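Local coordinates for protein beta sliding clamp (PDB 2AWA) that probably forms a ring-shaped head-to-tail homodimer that encircles DNA and tethers DNA polymerases and other proteins to it, giving processive replication, at residues L24-T29 and I55-S60; L43-I48 and K128-E133; H195-K200 and D265-T270; V358-I363 and R367-V372. All coordinates share one frame; numbering follows the deposited sequence.

Interaction 1. Residues L24-T29 and I55-S60; sequences LQALNT and ITLIGS
Leu57 reaches out of strand 54-60 and overlaps two successive residues of helix 20-31, laying its CD1 methyl against Ala26 and Leu27. CD1 is 3.6 Å from Ala26 CB, and the same methyl comes to 3.7 Å from Ala26 C, so it rests on the helix backbone as well as on the small alanine side chain. On the Leu27 side the meeting is between branches: Leu27 CD2 lies 3.7 Å from Leu57 CD1 and 3.8 Å from Leu57 CD2, sitting across the fork of the strand leucine. The two leucines meet at about a right angle. Leu57 CG stands beside its own backbone N, opposite the carbonyl carbon (chi1 -60°), which carries both methyls out from the strand to the helix. Close approach is possible because Ala26 offers only a methyl, while Leu27, whose bond to CB does not aim at the strand, swings its CD2 branch back to close the gap. Around the contact, Leu27 also packs on Phe94 and Ile95 of helix 91-100, and Leu57 on Ile48 of strand 45-50. The carbonyl of Ala26 is occupied by Thr30 and Asn68. With all three touching residues buried and their meeting atoms all carbon, the helix is held to this part of the sheet by dispersion and exclusion of water, without directional bonds.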
loop_
_atom_site.group_PDB
_atom_site.type_symbol
_atom_site.label_atom_id
_atom_site.label_comp_id
_atom_site.label_asym_id
_atom_site.label_seq_id
_atom_site.Cartn_x
_atom_site.Cartn_y
_atom_site.Cartn_z
ATOM N N LEU B 24 -20.043 11.285 2.135
ATOM C CA LEU B 24 -18.645 10.921 1.888
ATOM C C LEU B 24 -18.500 9.947 0.726
ATOM O O LEU B 24 -17.516 9.999 -0.010
ATOM C CB LEU B 24 -18.010 10.316 3.143
ATOM C CG LEU B 24 -16.492 10.146 3.118
ATOM C CD1 LEU B 24 -15.767 11.482 2.931
ATOM C CD2 LEU B 24 -16.031 9.490 4.400
ATOM N N GLN B 25 -19.471 9.056 0.566
ATOM C CA GLN B 25 -19.411 8.087 -0.512
ATOM C C GLN B 25 -19.568 8.799 -1.841
ATOM O O GLN B 25 -18.767 8.634 -2.725
ATOM C CB GLN B 25 -20.487 7.013 -0.359
ATOM C CG GLN B 25 -20.281 5.872 -1.331
ATOM C CD GLN B 25 -21.483 4.987 -1.482
ATOM O OE1 GLN B 25 -22.326 4.901 -0.586
ATOM N NE2 GLN B 25 -21.575 4.316 -2.626
ATOM N N ALA B 26 -20.612 9.602 -1.966
ATOM C CA ALA B 26 -20.817 10.425 -3.145
ATOM C C ALA B 26 -19.603 11.288 -3.482
ATOM O O ALA B 26 -19.236 11.384 -4.655
ATOM C CB ALA B 26 -22.044 11.286 -2.977
ATOM N N LEU B 27 -18.958 11.897 -2.480
ATOM C CA LEU B 27 -17.752 12.695 -2.762
ATOM C C LEU B 27 -16.623 11.831 -3.344
ATOM O O LEU B 27 -15.908 12.282 -4.249
ATOM C CB LEU B 27 -17.257 13.455 -1.532
ATOM C CG LEU B 27 -18.180 14.590 -1.057
ATOM C CD1 LEU B 27 -17.858 15.051 0.369
ATOM C CD2 LEU B 27 -18.171 15.789 -2.006
ATOM N N ASN B 28 -16.491 10.598 -2.835
ATOM C CA ASN B 28 -15.439 9.699 -3.238
ATOM C C ASN B 28 -15.634 9.176 -4.636
ATOM O O ASN B 28 -14.666 8.942 -5.370
ATOM C CB ASN B 28 -15.318 8.546 -2.256
ATOM C CG ASN B 28 -14.536 8.929 -1.005
ATOM O OD1 ASN B 28 -13.676 9.812 -1.032
ATOM N ND2 ASN B 28 -14.832 8.264 0.093
ATOM N N THR B 29 -16.891 9.002 -5.015
ATOM C CA THR B 29 -17.231 8.643 -6.365
ATOM C C THR B 29 -16.902 9.796 -7.270
ATOM O O THR B 29 -16.327 9.597 -8.325
ATOM C CB THR B 29 -18.719 8.340 -6.483
ATOM O OG1 THR B 29 -19.007 7.208 -5.686
ATOM C CG2 THR B 29 -19.112 8.026 -7.917
ATOM N N ILE B 55 -28.773 17.720 -3.874
ATOM C CA ILE B 55 -27.412 18.176 -4.063
ATOM C C ILE B 55 -26.794 17.442 -5.244
ATOM O O ILE B 55 -27.002 16.238 -5.411
ATOM C CB ILE B 55 -26.592 17.835 -2.834
ATOM C CG1 ILE B 55 -27.037 18.682 -1.653
ATOM C CG2 ILE B 55 -25.107 18.021 -3.092
ATOM C CD1 ILE B 55 -26.491 18.146 -0.337
ATOM N N THR B 56 -26.019 18.166 -6.050
ATOM C CA THR B 56 -25.298 17.592 -7.179
ATOM C C THR B 56 -23.818 17.852 -6.984
ATOM O O THR B 56 -23.401 18.977 -6.751
ATOM C CB THR B 56 -25.726 18.213 -8.515
ATOM O OG1 THR B 56 -27.152 18.208 -8.623
ATOM C CG2 THR B 56 -25.144 17.420 -9.693
ATOM N N LEU B 57 -23.031 16.789 -7.076
ATOM C CA LEU B 57 -21.573 16.878 -6.984
ATOM C C LEU B 57 -20.966 16.733 -8.361
ATOM O O LEU B 57 -21.107 15.689 -8.990
ATOM C CB LEU B 57 -21.033 15.778 -6.074
ATOM C CG LEU B 57 -21.578 15.851 -4.653
ATOM C CD1 LEU B 57 -21.179 14.614 -3.889
ATOM C CD2 LEU B 57 -21.098 17.115 -3.954
ATOM N N ILE B 58 -20.284 17.780 -8.814
ATOM C CA ILE B 58 -19.633 17.765 -10.127
ATOM C C ILE B 58 -18.104 17.763 -10.040
ATOM O O ILE B 58 -17.497 18.549 -9.307
ATOM C CB ILE B 58 -20.141 18.904 -11.030
ATOM C CG1 ILE B 58 -21.649 18.737 -11.240
ATOM C CG2 ILE B 58 -19.413 18.880 -12.367
ATOM C CD1 ILE B 58 -22.299 19.816 -12.100
ATOM N N GLY B 59 -17.505 16.851 -10.796
ATOM C CA GLY B 59 -16.053 16.750 -10.927
ATOM C C GLY B 59 -15.629 16.412 -12.348
ATOM O O GLY B 59 -16.353 15.738 -13.100
ATOM N N SER B 60 -14.445 16.879 -12.719
ATOM C CA SER B 60 -13.926 16.646 -14.052
ATOM C C SER B 60 -12.434 16.891 -14.116
ATOM O O SER B 60 -11.852 17.577 -13.277
ATOM C CB SER B 60 -14.624 17.547 -15.065
ATOM O OG SER B 60 -14.441 18.905 -14.725
#

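Interaction 2. Residues L43-I48 and K128-E133; sequences LSTVKI and KGKDSE
Lys47 runs out from strand 45-50 toward Ser132, its CB still more than 5 Å from the serine side chain. CG leaves opposite the backbone N (chi1 167°), and the extended first part of the chain brings Lys47 CD to 4.3 Å from Ser132 CB. Bends at chi3 and chi4 then place CE and the ammonium group, where Lys47 NZ stops 4.0 Å from Ser132 OG, too far for a hydrogen bond. The side chain also packs on Ile58, Leu88 and Tyr135. Both polar ends are engaged elsewhere: NZ forms a salt bridge with Asp49 and a weak hydrogen bond with Ser86, and Ser132 OG is hydrogen-bonded to Ser86 too. Ser86 thus links the two side chains indirectly. Farther along, Thr45 CG2 meets the aliphatic chain of Lys130 at CD, 4.4 Å away, a loose touch; the Thr45 hydroxyl is bonded to Ile42. The loop has its own brace, since Asp131 OD1 accepts from Glu133 N at 2.7 Å with an N-H...O angle of 163°. Just before it, Lys128 makes backbone hydrogen bonds to the second subunit. The arrangement is a loop with an Asx turn that leaves edge strand 123-128 of one sheet of the N-terminal domain and covers strand 45-50 of the other, on the face of Thr45 and Lys47, opposite the one where Val46 and Ile48 meet helix 91-100.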
loop_
_atom_site.group_PDB
_atom_site.type_symbol
_atom_site.label_atom_id
_atom_site.label_comp_id
_atom_site.label_asym_id
_atom_site.label_seq_id
_atom_site.Cartn_x
_atom_site.Cartn_y
_atom_site.Cartn_z
ATOM N N LEU B 43 -9.907 22.794 -11.860
ATOM C CA LEU B 43 -10.467 21.453 -11.996
ATOM C C LEU B 43 -10.086 20.483 -10.877
ATOM O O LEU B 43 -10.606 19.359 -10.843
ATOM C CB LEU B 43 -10.109 20.883 -13.363
ATOM C CG LEU B 43 -10.890 21.530 -14.507
ATOM C CD1 LEU B 43 -10.492 20.915 -15.838
ATOM C CD2 LEU B 43 -12.387 21.361 -14.295
ATOM N N SER B 44 -9.223 20.930 -9.958
ATOM C CA SER B 44 -8.947 20.211 -8.700
ATOM C C SER B 44 -10.073 20.354 -7.648
ATOM O O SER B 44 -10.075 19.673 -6.626
ATOM C CB SER B 44 -7.627 20.680 -8.097
ATOM O OG SER B 44 -7.686 22.041 -7.680
ATOM N N THR B 45 -11.030 21.235 -7.900
ATOM C CA THR B 45 -12.117 21.451 -6.971
ATOM C C THR B 45 -13.261 20.528 -7.310
ATOM O O THR B 45 -13.392 20.121 -8.449
ATOM C CB THR B 45 -12.635 22.936 -7.002
ATOM O OG1 THR B 45 -13.265 23.230 -8.262
ATOM C CG2 THR B 45 -11.497 23.902 -6.759
ATOM N N VAL B 46 -14.057 20.179 -6.304
ATOM C CA VAL B 46 -15.382 19.649 -6.534
ATOM C C VAL B 46 -16.334 20.822 -6.501
ATOM O O VAL B 46 -16.091 21.797 -5.791
ATOM C CB VAL B 46 -15.814 18.576 -5.516
ATOM C CG1 VAL B 46 -15.578 19.015 -4.067
ATOM C CG2 VAL B 46 -17.285 18.181 -5.749
ATOM N N LYS B 47 -17.382 20.730 -7.315
ATOM C CA LYS B 47 -18.413 21.745 -7.420
ATOM C C LYS B 47 -19.654 21.162 -6.818
ATOM O O LYS B 47 -19.988 20.012 -7.090
ATOM C CB LYS B 47 -18.663 22.107 -8.885
ATOM C CG LYS B 47 -19.917 22.935 -9.161
ATOM C CD LYS B 47 -19.799 23.609 -10.518
ATOM C CE LYS B 47 -21.134 23.782 -11.220
ATOM N NZ LYS B 47 -22.018 24.708 -10.504
ATOM N N ILE B 48 -20.338 21.973 -6.013
ATOM C CA ILE B 48 -21.477 21.538 -5.215
ATOM C C ILE B 48 -22.665 22.441 -5.484
ATOM O O ILE B 48 -22.739 23.552 -4.948
ATOM C CB ILE B 48 -21.139 21.588 -3.716
ATOM C CG1 ILE B 48 -19.971 20.659 -3.421
ATOM C CG2 ILE B 48 -22.336 21.180 -2.852
ATOM C CD1 ILE B 48 -19.356 20.933 -2.102
ATOM N N LYS B 128 -12.273 27.552 3.263
ATOM C CA LYS B 128 -12.352 28.585 2.238
ATOM C C LYS B 128 -12.644 27.959 0.865
ATOM O O LYS B 128 -11.909 27.096 0.388
ATOM C CB LYS B 128 -11.039 29.381 2.219
ATOM C CG LYS B 128 -10.974 30.541 1.222
ATOM C CD LYS B 128 -11.986 31.641 1.528
ATOM C CE LYS B 128 -11.893 32.771 0.516
ATOM N NZ LYS B 128 -12.756 33.930 0.899
ATOM N N GLY B 129 -13.731 28.386 0.240
ATOM C CA GLY B 129 -14.085 27.901 -1.092
ATOM C C GLY B 129 -13.941 28.972 -2.151
ATOM O O GLY B 129 -13.333 30.008 -1.922
ATOM N N LYS B 130 -14.524 28.718 -3.309
ATOM C CA LYS B 130 -14.458 29.640 -4.427
ATOM C C LYS B 130 -15.836 29.771 -5.045
ATOM O O LYS B 130 -16.618 28.823 -5.040
ATOM C CB LYS B 130 -13.476 29.126 -5.488
ATOM C CG LYS B 130 -12.005 29.280 -5.150
ATOM C CD LYS B 130 -11.175 28.254 -5.888
ATOM C CE LYS B 130 -9.708 28.355 -5.537
ATOM N NZ LYS B 130 -9.068 29.527 -6.197
ATOM N N ASP B 131 -16.132 30.945 -5.582
ATOM C CA ASP B 131 -17.323 31.130 -6.385
ATOM C C ASP B 131 -17.243 30.182 -7.585
ATOM O O ASP B 131 -16.182 30.037 -8.173
ATOM C CB ASP B 131 -17.411 32.584 -6.838
ATOM C CG ASP B 131 -18.575 32.836 -7.753
ATOM O OD1 ASP B 131 -18.551 32.297 -8.872
ATOM O OD2 ASP B 131 -19.502 33.580 -7.359
ATOM N N SER B 132 -18.367 29.565 -7.947
ATOM C CA SER B 132 -18.393 28.471 -8.924
ATOM C C SER B 132 -18.650 28.895 -10.363
ATOM O O SER B 132 -18.725 28.057 -11.253
ATOM C CB SER B 132 -19.466 27.462 -8.529
ATOM O OG SER B 132 -20.745 28.062 -8.633
ATOM N N GLU B 133 -18.790 30.189 -10.595
ATOM C CA GLU B 133 -19.069 30.705 -11.930
ATOM C C GLU B 133 -17.881 30.418 -12.861
ATOM O O GLU B 133 -18.058 30.213 -14.051
ATOM C CB GLU B 133 -19.379 32.204 -11.855
ATOM C CG GLU B 133 -20.298 32.740 -12.953
ATOM C CD GLU B 133 -20.756 34.180 -12.686
ATOM O OE1 GLU B 133 -20.340 34.781 -11.669
ATOM O OE2 GLU B 133 -21.541 34.717 -13.495
#

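Interaction 3. Residues H195-K200 and D265-T270; sequences HRLSQK and DRLIPT
Gln199 and Leu197 are fixed by backbone hydrogen bonds to Met381 and Leu383 of strand 379-384, and both turn their side chains to the loop at 265-270. The Gln199 amide oxygen OE1 comes to 3.7 Å from Asp265 OD1; as modelled, these are two acceptors with no bond between them. The amide and carboxylate planes stand 83° apart. Gln199 reaches this far because CG lies opposite its backbone N (chi1 -176°) and the chain stays extended beyond it; Asp265 starts out turned from the strand but its carboxylate comes back.

Two residues away the contact is apolar: Leu197 CD1 meets Leu267 CD1 methyl to methyl at 3.9 Å, and Ile268 lies alongside without a close touch.

The loop runs between strands 250-255 and 274-279, at the junction of the central and C-terminal domains, where clamps of this family have their pocket for partner proteins, so the contact probably lies at its border. The leucine pair, with Ile268 beside it, accounts for the apolar part of the contact, whereas the polar pair as modelled adds no attraction of its own and is probably tolerated because Lys188 lies beside both.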
loop_
_atom_site.group_PDB
_atom_site.type_symbol
_atom_site.label_atom_id
_atom_site.label_comp_id
_atom_site.label_asym_id
_atom_site.label_seq_id
_atom_site.Cartn_x
_atom_site.Cartn_y
_atom_site.Cartn_z
ATOM N N HIS B 195 1.258 -4.982 -30.616
ATOM C CA HIS B 195 2.065 -6.182 -30.275
ATOM C C HIS B 195 1.207 -7.366 -29.887
ATOM O O HIS B 195 1.539 -8.503 -30.193
ATOM C CB HIS B 195 3.055 -5.870 -29.169
ATOM C CG HIS B 195 4.032 -4.802 -29.555
ATOM N ND1 HIS B 195 5.082 -5.030 -30.421
ATOM C CD2 HIS B 195 4.085 -3.486 -29.235
ATOM C CE1 HIS B 195 5.753 -3.907 -30.593
ATOM N NE2 HIS B 195 5.168 -2.956 -29.886
ATOM N N ARG B 196 0.101 -7.075 -29.214
ATOM C CA ARG B 196 -0.863 -8.073 -28.796
ATOM C C ARG B 196 -2.245 -7.460 -28.919
ATOM O O ARG B 196 -2.377 -6.224 -29.018
ATOM C CB ARG B 196 -0.589 -8.549 -27.365
ATOM C CG ARG B 196 -0.294 -7.458 -26.369
ATOM C CD ARG B 196 -1.550 -6.826 -25.761
ATOM N NE ARG B 196 -1.128 -5.814 -24.807
ATOM C CZ ARG B 196 -0.686 -6.049 -23.573
ATOM N NH1 ARG B 196 -0.664 -7.269 -23.071
ATOM N NH2 ARG B 196 -0.288 -5.034 -22.837
ATOM N N LEU B 197 -3.264 -8.327 -28.943
ATOM C CA LEU B 197 -4.634 -7.889 -29.231
ATOM C C LEU B 197 -5.690 -8.654 -28.463
ATOM O O LEU B 197 -5.546 -9.844 -28.215
ATOM C CB LEU B 197 -4.902 -7.973 -30.740
ATOM C CG LEU B 197 -6.285 -7.637 -31.324
ATOM C CD1 LEU B 197 -6.154 -7.186 -32.769
ATOM C CD2 LEU B 197 -7.242 -8.827 -31.259
ATOM N N SER B 198 -6.770 -7.961 -28.112
ATOM C CA SER B 198 -7.903 -8.597 -27.466
ATOM C C SER B 198 -9.245 -8.255 -28.115
ATOM O O SER B 198 -9.559 -7.108 -28.388
ATOM C CB SER B 198 -7.939 -8.214 -25.996
ATOM O OG SER B 198 -8.753 -9.131 -25.311
ATOM N N GLN B 199 -10.055 -9.277 -28.315
ATOM C CA GLN B 199 -11.317 -9.113 -28.980
ATOM C C GLN B 199 -12.392 -9.926 -28.276
ATOM O O GLN B 199 -12.222 -11.131 -28.052
ATOM C CB GLN B 199 -11.194 -9.567 -30.421
ATOM C CG GLN B 199 -12.455 -9.333 -31.203
ATOM C CD GLN B 199 -12.316 -9.760 -32.625
ATOM O OE1 GLN B 199 -12.163 -8.933 -33.522
ATOM N NE2 GLN B 199 -12.342 -11.063 -32.845
ATOM N N LYS B 200 -13.492 -9.256 -27.943
ATOM C CA LYS B 200 -14.645 -9.895 -27.339
ATOM C C LYS B 200 -15.872 -9.530 -28.169
ATOM O O LYS B 200 -16.071 -8.368 -28.503
ATOM C CB LYS B 200 -14.798 -9.412 -25.894
ATOM C CG LYS B 200 -16.051 -9.893 -25.156
ATOM C CD LYS B 200 -16.104 -11.411 -25.027
ATOM C CE LYS B 200 -17.351 -11.879 -24.242
ATOM N NZ LYS B 200 -17.428 -11.288 -22.851
ATOM N N ASP B 265 -9.742 -7.297 -38.156
ATOM C CA ASP B 265 -10.220 -8.627 -38.549
ATOM C C ASP B 265 -9.167 -9.403 -39.363
ATOM O O ASP B 265 -8.981 -10.601 -39.150
ATOM C CB ASP B 265 -11.543 -8.518 -39.328
ATOM C CG ASP B 265 -12.768 -8.259 -38.421
ATOM O OD1 ASP B 265 -12.649 -8.243 -37.168
ATOM O OD2 ASP B 265 -13.881 -8.086 -38.975
ATOM N N ARG B 266 -8.469 -8.719 -40.272
ATOM C CA ARG B 266 -7.401 -9.337 -41.071
ATOM C C ARG B 266 -6.288 -9.925 -40.202
ATOM O O ARG B 266 -5.565 -10.822 -40.646
ATOM C CB ARG B 266 -6.788 -8.330 -42.076
ATOM C CG ARG B 266 -6.075 -7.092 -41.442
ATOM C CD ARG B 266 -5.049 -6.369 -42.389
ATOM N NE ARG B 266 -4.197 -5.399 -41.659
ATOM C CZ ARG B 266 -2.949 -5.631 -41.207
ATOM N NH1 ARG B 266 -2.335 -6.799 -41.413
ATOM N NH2 ARG B 266 -2.289 -4.680 -40.542
ATOM N N LEU B 267 -6.135 -9.420 -38.976
ATOM C CA LEU B 267 -5.005 -9.804 -38.129
ATOM C C LEU B 267 -5.111 -11.196 -37.544
ATOM O O LEU B 267 -4.102 -11.750 -37.118
ATOM C CB LEU B 267 -4.840 -8.813 -36.986
ATOM C CG LEU B 267 -4.596 -7.356 -37.385
ATOM C CD1 LEU B 267 -4.263 -6.498 -36.161
ATOM C CD2 LEU B 267 -3.475 -7.284 -38.402
ATOM N N ILE B 268 -6.324 -11.757 -37.549
ATOM C CA ILE B 268 -6.635 -12.989 -36.836
ATOM C C ILE B 268 -6.461 -14.182 -37.762
ATOM O O ILE B 268 -7.180 -14.286 -38.754
ATOM C CB ILE B 268 -8.107 -12.982 -36.290
ATOM C CG1 ILE B 268 -8.401 -11.739 -35.434
ATOM C CG2 ILE B 268 -8.383 -14.243 -35.480
ATOM N N PRO B 269 -5.525 -15.094 -37.449
ATOM C CA PRO B 269 -5.364 -16.305 -38.258
ATOM C C PRO B 269 -6.438 -17.357 -38.011
ATOM O O PRO B 269 -7.080 -17.351 -36.960
ATOM C CB PRO B 269 -3.999 -16.854 -37.821
ATOM C CG PRO B 269 -3.434 -15.882 -36.861
ATOM C CD PRO B 269 -4.554 -15.054 -36.351
ATOM N N THR B 270 -6.594 -18.264 -38.974
ATOM C CA THR B 270 -7.672 -19.269 -38.981
ATOM C C THR B 270 -7.146 -20.721 -38.988
ATOM O O THR B 270 -7.770 -21.610 -38.384
ATOM C CB THR B 270 -8.605 -19.076 -40.200
#

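Interaction 4. Residues V358-I363 and R367-V372; sequences VTISFI and RPFTLV
Thr359 pairs with Val372 and Ser361 with Thr370 in two antiparallel hydrogen-bonded pairs. Thr359 N donates to Val372 O at 2.9 Å and Val372 N returns to Thr359 O at 3.0 Å; Ser361 N and Thr370 O, like Thr370 N and Ser361 O, are 2.9 Å apart. Between them Ile360 and Leu371 form a non-hydrogen-bonded pair, and Ile360 CA comes to 3.2 Å from Thr370 O in a CA-H...O contact.

Apolar and aromatic contacts fill the face carrying Ile360 and Leu371. Ile360 divides its branches: CG1 lies 3.9 Å from Leu371 CG, whereas CG2 presses on Phe369 CD1 at 3.4 Å. Phe369 CG sits between its backbone N and carbonyl carbon (chi1 61°), which lays the ring alongside Ile360 and Phe362. Phe362 CE1 stands over one face of that ring, offset toward its rim, with the ring planes at 45°. The ring of Phe369 also meets Phe341 edge-to-face.

On the other face Ser361 CB rests near Thr370 OG1, and Thr359 CB near Val372 CG2; the Thr359 hydroxyl bonds to Thr277. Near the turn, Ile363 CB lies 4.0 Å from Arg367 CB. This is a beta hairpin of the C-terminal domain, set within the antiparallel sheet shared by the C-terminal and central domains, as in the DNA-clamp fold.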
loop_
_atom_site.group_PDB
_atom_site.type_symbol
_atom_site.label_atom_id
_atom_site.label_comp_id
_atom_site.label_asym_id
_atom_site.label_seq_id
_atom_site.Cartn_x
_atom_site.Cartn_y
_atom_site.Cartn_z
ATOM N N VAL B 358 -7.098 -23.124 -21.120
ATOM C CA VAL B 358 -6.836 -22.219 -22.233
ATOM C C VAL B 358 -6.248 -22.985 -23.407
ATOM O O VAL B 358 -5.311 -23.769 -23.251
ATOM C CB VAL B 358 -5.893 -21.048 -21.837
ATOM C CG1 VAL B 358 -4.510 -21.547 -21.396
ATOM C CG2 VAL B 358 -5.750 -20.046 -22.984
ATOM N N THR B 359 -6.821 -22.771 -24.582
ATOM C CA THR B 359 -6.242 -23.324 -25.788
ATOM C C THR B 359 -5.459 -22.266 -26.540
ATOM O O THR B 359 -6.024 -21.267 -26.955
ATOM C CB THR B 359 -7.306 -23.895 -26.672
ATOM O OG1 THR B 359 -7.875 -25.015 -25.995
ATOM C CG2 THR B 359 -6.712 -24.358 -27.986
ATOM N N ILE B 360 -4.163 -22.507 -26.716
ATOM C CA ILE B 360 -3.290 -21.628 -27.492
ATOM C C ILE B 360 -2.916 -22.285 -28.812
ATOM O O ILE B 360 -2.496 -23.421 -28.834
ATOM C CB ILE B 360 -1.987 -21.310 -26.731
ATOM C CG1 ILE B 360 -2.291 -20.856 -25.304
ATOM C CG2 ILE B 360 -1.200 -20.235 -27.457
ATOM C CD1 ILE B 360 -1.028 -20.573 -24.461
ATOM N N SER B 361 -3.042 -21.550 -29.905
ATOM C CA SER B 361 -2.827 -22.100 -31.232
ATOM C C SER B 361 -1.776 -21.298 -31.976
ATOM O O SER B 361 -1.786 -20.067 -31.931
ATOM C CB SER B 361 -4.138 -22.093 -32.005
ATOM O OG SER B 361 -5.153 -22.699 -31.241
ATOM N N PHE B 362 -0.896 -21.997 -32.685
ATOM C CA PHE B 362 0.299 -21.394 -33.250
ATOM C C PHE B 362 0.404 -21.662 -34.736
ATOM O O PHE B 362 -0.212 -22.587 -35.252
ATOM C CB PHE B 362 1.552 -22.010 -32.634
ATOM C CG PHE B 362 1.693 -21.818 -31.170
ATOM C CD1 PHE B 362 2.229 -20.659 -30.661
ATOM C CD2 PHE B 362 1.380 -22.836 -30.295
ATOM C CE1 PHE B 362 2.420 -20.508 -29.296
ATOM C CE2 PHE B 362 1.561 -22.684 -28.946
ATOM C CZ PHE B 362 2.079 -21.517 -28.447
ATOM N N ILE B 363 1.228 -20.867 -35.406
ATOM C CA ILE B 363 1.555 -21.084 -36.807
ATOM C C ILE B 363 3.038 -21.381 -36.987
ATOM O O ILE B 363 3.415 -22.395 -37.568
ATOM C CB ILE B 363 1.209 -19.868 -37.652
ATOM C CG1 ILE B 363 -0.272 -19.512 -37.449
ATOM C CG2 ILE B 363 1.574 -20.139 -39.117
ATOM C CD1 ILE B 363 -0.997 -18.968 -38.680
ATOM N N ARG B 367 5.022 -15.940 -36.608
ATOM C CA ARG B 367 3.666 -15.414 -36.777
ATOM C C ARG B 367 2.909 -15.341 -35.444
ATOM O O ARG B 367 3.158 -16.130 -34.521
ATOM C CB ARG B 367 2.891 -16.209 -37.821
ATOM C CG ARG B 367 3.478 -16.066 -39.228
ATOM C CD ARG B 367 2.407 -15.897 -40.302
ATOM N NE ARG B 367 1.945 -14.505 -40.413
ATOM C CZ ARG B 367 0.704 -14.066 -40.155
ATOM N NH1 ARG B 367 -0.264 -14.898 -39.755
ATOM N NH2 ARG B 367 0.424 -12.769 -40.308
ATOM N N PRO B 368 2.048 -14.328 -35.297
ATOM C CA PRO B 368 1.227 -14.208 -34.094
ATOM C C PRO B 368 0.496 -15.474 -33.763
ATOM O O PRO B 368 0.118 -16.189 -34.675
ATOM C CB PRO B 368 0.247 -13.101 -34.463
ATOM C CG PRO B 368 1.036 -12.237 -35.343
ATOM C CD PRO B 368 1.877 -13.162 -36.175
ATOM N N PHE B 369 0.313 -15.749 -32.473
ATOM C CA PHE B 369 -0.467 -16.906 -32.062
ATOM C C PHE B 369 -1.767 -16.521 -31.321
ATOM O O PHE B 369 -1.884 -15.411 -30.838
ATOM C CB PHE B 369 0.411 -17.877 -31.273
ATOM C CG PHE B 369 1.003 -17.325 -30.024
ATOM C CD1 PHE B 369 0.345 -17.465 -28.808
ATOM C CD2 PHE B 369 2.275 -16.762 -30.028
ATOM C CE1 PHE B 369 0.936 -16.995 -27.603
ATOM C CE2 PHE B 369 2.875 -16.290 -28.824
ATOM C CZ PHE B 369 2.204 -16.407 -27.627
ATOM N N THR B 370 -2.755 -17.417 -31.272
ATOM C CA THR B 370 -4.045 -17.083 -30.637
ATOM C C THR B 370 -4.245 -17.793 -29.297
ATOM O O THR B 370 -3.712 -18.864 -29.096
ATOM C CB THR B 370 -5.236 -17.446 -31.527
ATOM O OG1 THR B 370 -5.223 -18.847 -31.791
ATOM C CG2 THR B 370 -5.179 -16.704 -32.826
ATOM N N LEU B 371 -5.022 -17.190 -28.396
ATOM C CA LEU B 371 -5.427 -17.841 -27.148
ATOM C C LEU B 371 -6.917 -17.654 -26.934
ATOM O O LEU B 371 -7.395 -16.518 -26.958
ATOM C CB LEU B 371 -4.756 -17.226 -25.929
ATOM C CG LEU B 371 -3.260 -17.081 -25.768
ATOM C CD1 LEU B 371 -2.730 -15.867 -26.533
ATOM C CD2 LEU B 371 -2.998 -16.936 -24.296
ATOM N N VAL B 372 -7.620 -18.752 -26.657
ATOM C CA VAL B 372 -9.052 -18.729 -26.319
ATOM C C VAL B 372 -9.303 -19.530 -25.047
ATOM O O VAL B 372 -8.530 -20.429 -24.715
ATOM C CB VAL B 372 -9.949 -19.339 -27.445
ATOM C CG1 VAL B 372 -9.740 -18.609 -28.766
ATOM C CG2 VAL B 372 -9.659 -20.810 -27.625
#

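How the interactions relate
The four contacts form two groups on opposite sides of the chain's centre. Interactions 1 and 2 share the N-terminal domain, with centres 12 Å apart: strands 54-60 and 45-50 are neighbours in one sheet, where Ile58 N lies 2.8 Å from Lys47 O, a probable hydrogen bond, and interaction 1 packs its helix on the face away from the loop of interaction 2. Interactions 3 and 4, 10 Å apart by centres, both reach the sheet spanning the central and C-terminal domains and meet where Pro269 CB lies 3.8 Å from Ile363 CD1. They lie near the junction where clamps of this family bind partner proteins, whereas interaction 2 is centred about 52 Å from interaction 4.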